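Toxin-antitoxin system antitoxin MntA family (Shewanella oneidensis MR-1, PDB 6M6U) neutralises its cognate toxin HepT by magnesium-dependent transfer of up to three AMP units from ATP onto a toxin tyrosine, and also binds its own promoter. Local coordinates at residues S38-A43 with S64-D69; I42-A47 with V70-L75. The protein carries 2 engineered substitutions. All coordinates share one frame; numbering follows the deposited sequence.

In the fold
From the N terminus the chain runs through helix 6-16 and strand 20-26 before strand 40-46 supplies the first segment of both contacts. It then leaves the sheet, packs helix 52-66 across one face and returns as strand 70-74, which lies beside strand 40-46 and parallel to it. Contact 1 closes the smaller loop, where the end of helix 52-66 and the turn after it meet the start of strand 40-46. Contact 2 pairs the two strands farther along. The loops cross rather than nest, since contact 2 starts and ends later; they share Ile-42 and Ala-43, and the Ile-40 to Asp-71 backbone bond joins them. Together they complete a beta-alpha-beta unit.

Contact 1 of 2, residues S38-A43 with S64-D69. Engineered in segment 38-43: Glu-39 (natural residue Asp), Glu-41 (natural residue Asp).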
loop_
_atom_site.group_PDB
_atom_site.type_symbol
_atom_site.label_atom_id
_atom_site.label_comp_id
_atom_site.label_asym_id
_atom_site.label_seq_id
_atom_site.Cartn_x
_atom_site.Cartn_y
_atom_site.Cartn_z
ATOM N N SER E 38 -5.391 1.216 -14.391
ATOM C CA SER E 38 -6.615 1.847 -13.918
ATOM C C SER E 38 -7.786 0.873 -13.951
ATOM O O SER E 38 -7.900 0.033 -14.850
ATOM C CB SER E 38 -6.937 3.079 -14.762
ATOM O OG SER E 38 -7.031 2.752 -16.138
ATOM N N GLU E 39 -8.663 1.001 -12.960
ATOM C CA GLU E 39 -9.800 0.105 -12.844
ATOM C C GLU E 39 -10.823 0.375 -13.939
ATOM O O GLU E 39 -10.948 1.489 -14.449
ATOM C CB GLU E 39 -10.476 0.260 -11.483
ATOM C CG GLU E 39 -9.551 0.167 -10.289
ATOM C CD GLU E 39 -10.308 0.189 -8.973
ATOM O OE1 GLU E 39 -10.789 -0.884 -8.542
ATOM O OE2 GLU E 39 -10.432 1.282 -8.376
ATOM N N ILE E 40 -11.551 -0.673 -14.302
ATOM C CA ILE E 40 -12.806 -0.519 -15.022
ATOM C C ILE E 40 -13.875 -0.201 -13.985
ATOM O O ILE E 40 -14.045 -0.940 -13.009
ATOM C CB ILE E 40 -13.144 -1.788 -15.818
ATOM C CG1 ILE E 40 -11.985 -2.139 -16.758
ATOM C CG2 ILE E 40 -14.435 -1.607 -16.600
ATOM C CD1 ILE E 40 -12.044 -3.534 -17.306
ATOM N N GLU E 41 -14.563 0.924 -14.166
ATOM C CA GLU E 41 -15.544 1.413 -13.207
ATOM C C GLU E 41 -16.938 1.174 -13.765
ATOM O O GLU E 41 -17.293 1.706 -14.825
ATOM C CB GLU E 41 -15.311 2.892 -12.896
ATOM C CG GLU E 41 -14.062 3.137 -12.052
ATOM C CD GLU E 41 -13.634 4.592 -12.014
ATOM O OE1 GLU E 41 -14.236 5.386 -11.258
ATOM O OE2 GLU E 41 -12.685 4.945 -12.745
ATOM N N ILE E 42 -17.721 0.367 -13.055
ATOM C CA ILE E 42 -19.050 -0.039 -13.490
ATOM C C ILE E 42 -20.043 0.270 -12.380
ATOM O O ILE E 42 -19.777 0.007 -11.200
ATOM C CB ILE E 42 -19.087 -1.539 -13.854
ATOM C CG1 ILE E 42 -18.041 -1.848 -14.923
ATOM C CG2 ILE E 42 -20.485 -1.949 -14.328
ATOM C CD1 ILE E 42 -17.667 -3.309 -14.993
ATOM N N ALA E 43 -21.187 0.829 -12.756
ATOM C CA ALA E 43 -22.255 1.146 -11.825
ATOM C C ALA E 43 -23.509 0.382 -12.226
ATOM O O ALA E 43 -23.809 0.241 -13.416
ATOM C CB ALA E 43 -22.544 2.649 -11.797
ATOM N N SER E 64 -11.612 -10.925 -13.077
ATOM C CA SER E 64 -10.967 -12.104 -13.641
ATOM C C SER E 64 -11.411 -12.351 -15.079
ATOM O O SER E 64 -10.610 -12.777 -15.918
ATOM C CB SER E 64 -11.265 -13.318 -12.766
ATOM O OG SER E 64 -10.767 -14.505 -13.355
ATOM N N ALA E 65 -12.684 -12.095 -15.387
ATOM C CA ALA E 65 -13.157 -12.310 -16.751
ATOM C C ALA E 65 -12.576 -11.285 -17.713
ATOM O O ALA E 65 -12.293 -11.612 -18.870
ATOM C CB ALA E 65 -14.683 -12.270 -16.789
ATOM N N LEU E 66 -12.377 -10.052 -17.251
ATOM C CA LEU E 66 -11.879 -8.955 -18.067
ATOM C C LEU E 66 -10.371 -8.786 -17.995
ATOM O O LEU E 66 -9.830 -7.945 -18.723
ATOM C CB LEU E 66 -12.537 -7.640 -17.635
ATOM C CG LEU E 66 -14.043 -7.552 -17.848
ATOM C CD1 LEU E 66 -14.617 -6.365 -17.082
ATOM C CD2 LEU E 66 -14.335 -7.432 -19.330
ATOM N N ASP E 67 -9.693 -9.535 -17.122
ATOM C CA ASP E 67 -8.248 -9.427 -16.929
ATOM C C ASP E 67 -7.836 -7.988 -16.613
ATOM O O ASP E 67 -6.877 -7.447 -17.170
ATOM C CB ASP E 67 -7.493 -9.955 -18.149
ATOM C CG ASP E 67 -6.014 -10.132 -17.880
ATOM O OD1 ASP E 67 -5.663 -10.547 -16.753
ATOM O OD2 ASP E 67 -5.207 -9.834 -18.789
ATOM N N SER E 68 -8.579 -7.363 -15.701
ATOM C CA SER E 68 -8.308 -5.984 -15.316
ATOM C C SER E 68 -9.020 -5.700 -14.004
ATOM O O SER E 68 -10.012 -6.347 -13.668
ATOM C CB SER E 68 -8.766 -5.002 -16.400
ATOM O OG SER E 68 -8.636 -3.661 -15.965
ATOM N N ASP E 69 -8.503 -4.724 -13.261
ATOM C CA ASP E 69 -9.149 -4.338 -12.016
ATOM C C ASP E 69 -10.517 -3.728 -12.299
ATOM O O ASP E 69 -10.682 -2.913 -13.211
ATOM C CB ASP E 69 -8.279 -3.355 -11.234
ATOM C CG ASP E 69 -7.059 -4.020 -10.616
ATOM O OD1 ASP E 69 -7.076 -5.260 -10.447
ATOM O OD2 ASP E 69 -6.086 -3.302 -10.295
#
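Ile-40 N donates a hydrogen bond to Asp-69 O (2.6 Å, 162° at the hydrogen), fastening the first residue of strand 40-46 to the segment that leads from helix 52-66 into strand 70-74. The same carbonyl oxygen also takes a CA-H contact from Glu-39, whose CA lies 3.2 Å from Asp-69 O. Ile-40 carries the apolar part of the contact. Its CG1 stands anti to its own carbonyl carbon (chi1 -56°), and the extended branch carries CD1 across to the helix end, 3.8 Å from Leu-66 CD1. Ser-68 touches the same methyl with both CB and OG, Ser-68 CB lying 3.7 Å from Ile-40 CD1. Isoleucine suits this position because it is long enough to reach Leu-66 while also packing on Leu-25 and Val-70 of the flanking strands. Leu-66, the last apolar residue before Asp-67 turns the chain with positive phi, also packs on Ile-9 of helix 6-16. Next to the shared carbonyl, Glu-39, an engineered residue, brings its CG to 3.9 Å from Asp-69 CB, and the two carboxylate planes stand nearly perpendicular, at 85°. Glu-39 OE1 and Asp-69 OD2 remain 5.6 Å apart. Asp-69 is turned to the partner toxin, where OD1 forms a salt bridge with Arg-70 of the HepT chain. Glu-39 and Glu-41 both replace natural aspartates of the GSX(10)DXD motif. In the native enzyme these positions bind magnesium with Asp-71, and the start of strand 40-46 forms part of the metal site of the polymerase-beta-type nucleotidyltransferase fold.

Contact 2 of 2, residues I42-A47 with V70-L75; sequences IAVLAA and VDLVDL
Ile-42, Val-44 and Leu-72 form the apolar centre of one face of a parallel strand pair, the two strands of a right-handed beta-alpha-beta crossover in the nucleotidyltransferase sheet. The segments of strands 42-46 and 70-74 run at 27° to each other. Leu-72 CD1 is wedged between two neighbours: it lies 4.1 Å from Ile-42 CG2, where the side chains meet at a slant, and 3.9 Å from Val-44 CG2, where they cross at about a right angle. Leu-72 has an extended first torsion (chi1 178°), and its second, 59°, turns CD1 toward strand 42-46. At the beginning of the pair, Ile-42 sends its other branch to Val-70, so that the two ends of one isoleucine serve two residues. Helix 52-66 covers this face, with Leu-58 and Ala-59 against Leu-72 and Leu-62 against Ile-42, consistent with the branched aliphatic residues on this face. On the opposite face Ala-43 and Val-73, with Leu-75 just past the strand, pack against helix 80-89. Here the small Ala-43 lets Leu-75 come close, with Ala-43 CB 3.8 Å from Leu-75 CD2. Leu-45 CD1 packs on Leu-75 CB, the two side chains crossing at about a right angle. Backbone bonds stitch the pair in the alternating parallel pattern, from Ile-42 N to Asp-71 O, Val-73 N to Ile-42 O and Val-44 N to Val-73 O. Asp-71, a magnesium ligand, thus has its carbonyl engaged in the sheet. Asp-74 faces helix 52-66's side, but its OD2 accepts a hydrogen bond from Leu-50 N and its OD1 one from Arg-76 N, which satisfies a buried carboxylate. Past the strand end, Leu-75 N donates the last bond to Val-44 O at 2.7 Å.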
loop_
_atom_site.group_PDB
_atom_site.type_symbol
_atom_site.label_atom_id
_atom_site.label_comp_id
_atom_site.label_asym_id
_atom_site.label_seq_id
_atom_site.Cartn_x
_atom_site.Cartn_y
_atom_site.Cartn_z
ATOM N N ILE E 42 -17.721 0.367 -13.055
ATOM C CA ILE E 42 -19.050 -0.039 -13.490
ATOM C C ILE E 42 -20.043 0.270 -12.380
ATOM O O ILE E 42 -19.777 0.007 -11.200
ATOM C CB ILE E 42 -19.087 -1.539 -13.854
ATOM C CG1 ILE E 42 -18.041 -1.848 -14.923
ATOM C CG2 ILE E 42 -20.485 -1.949 -14.328
ATOM C CD1 ILE E 42 -17.667 -3.309 -14.993
ATOM N N ALA E 43 -21.187 0.829 -12.756
ATOM C CA ALA E 43 -22.255 1.146 -11.825
ATOM C C ALA E 43 -23.509 0.382 -12.226
ATOM O O ALA E 43 -23.809 0.241 -13.416
ATOM C CB ALA E 43 -22.544 2.649 -11.797
ATOM N N VAL E 44 -24.235 -0.110 -11.231
ATOM C CA VAL E 44 -25.455 -0.866 -11.465
ATOM C C VAL E 44 -26.541 -0.341 -10.542
ATOM O O VAL E 44 -26.275 0.129 -9.430
ATOM C CB VAL E 44 -25.258 -2.385 -11.253
ATOM C CG1 VAL E 44 -24.415 -2.969 -12.374
ATOM C CG2 VAL E 44 -24.608 -2.653 -9.905
ATOM N N LEU E 45 -27.772 -0.404 -11.026
ATOM C CA LEU E 45 -28.952 -0.197 -10.206
ATOM C C LEU E 45 -29.797 -1.453 -10.305
ATOM O O LEU E 45 -30.122 -1.901 -11.410
ATOM C CB LEU E 45 -29.754 1.028 -10.657
ATOM C CG LEU E 45 -30.953 1.405 -9.777
ATOM C CD1 LEU E 45 -30.491 1.875 -8.402
ATOM C CD2 LEU E 45 -31.806 2.469 -10.447
ATOM N N ALA E 46 -30.117 -2.034 -9.159
ATOM C CA ALA E 46 -31.044 -3.146 -9.063
ATOM C C ALA E 46 -32.223 -2.727 -8.192
ATOM O O ALA E 46 -32.214 -1.661 -7.568
ATOM C CB ALA E 46 -30.356 -4.391 -8.492
ATOM N N ALA E 47 -33.247 -3.584 -8.150
ATOM C CA ALA E 47 -34.421 -3.287 -7.332
ATOM C C ALA E 47 -34.051 -3.146 -5.860
ATOM O O ALA E 47 -34.550 -2.248 -5.171
ATOM C CB ALA E 47 -35.484 -4.371 -7.517
ATOM N N VAL E 70 -11.507 -4.143 -11.524
ATOM C CA VAL E 70 -12.876 -3.690 -11.694
ATOM C C VAL E 70 -13.346 -3.083 -10.382
ATOM O O VAL E 70 -13.051 -3.609 -9.303
ATOM C CB VAL E 70 -13.801 -4.840 -12.141
ATOM C CG1 VAL E 70 -15.274 -4.447 -11.984
ATOM C CG2 VAL E 70 -13.495 -5.221 -13.583
ATOM N N ASP E 71 -14.037 -1.954 -10.476
ATOM C CA ASP E 71 -14.734 -1.370 -9.339
ATOM C C ASP E 71 -16.219 -1.367 -9.662
ATOM O O ASP E 71 -16.640 -0.759 -10.652
ATOM C CB ASP E 71 -14.237 0.044 -9.041
ATOM C CG ASP E 71 -14.844 0.615 -7.771
ATOM O OD1 ASP E 71 -15.041 1.847 -7.707
ATOM O OD2 ASP E 71 -15.126 -0.166 -6.837
ATOM N N LEU E 72 -17.003 -2.064 -8.844
ATOM C CA LEU E 72 -18.432 -2.234 -9.075
ATOM C C LEU E 72 -19.184 -1.395 -8.054
ATOM O O LEU E 72 -19.061 -1.621 -6.843
ATOM C CB LEU E 72 -18.839 -3.704 -8.989
ATOM C CG LEU E 72 -20.334 -3.981 -9.160
ATOM C CD1 LEU E 72 -20.853 -3.472 -10.508
ATOM C CD2 LEU E 72 -20.597 -5.474 -9.004
ATOM N N VAL E 73 -19.946 -0.423 -8.544
ATOM C CA VAL E 73 -20.618 0.558 -7.707
ATOM C C VAL E 73 -22.106 0.239 -7.707
ATOM O O VAL E 73 -22.729 0.145 -8.771
ATOM C CB VAL E 73 -20.353 1.990 -8.203
ATOM C CG1 VAL E 73 -21.386 2.950 -7.642
ATOM C CG2 VAL E 73 -18.945 2.435 -7.818
ATOM N N ASP E 74 -22.671 0.050 -6.519
ATOM C CA ASP E 74 -24.117 -0.074 -6.381
ATOM C C ASP E 74 -24.702 1.331 -6.313
ATOM O O ASP E 74 -24.474 2.057 -5.341
ATOM C CB ASP E 74 -24.483 -0.890 -5.144
ATOM C CG ASP E 74 -25.994 -1.037 -4.960
ATOM O OD1 ASP E 74 -26.757 -0.731 -5.903
ATOM O OD2 ASP E 74 -26.422 -1.471 -3.870
ATOM N N LEU E 75 -25.453 1.717 -7.348
ATOM C CA LEU E 75 -26.000 3.068 -7.400
ATOM C C LEU E 75 -26.984 3.332 -6.267
ATOM O O LEU E 75 -27.183 4.487 -5.878
ATOM C CB LEU E 75 -26.673 3.307 -8.751
ATOM C CG LEU E 75 -25.704 3.458 -9.923
ATOM C CD1 LEU E 75 -26.445 3.443 -11.252
ATOM C CD2 LEU E 75 -24.911 4.736 -9.763
#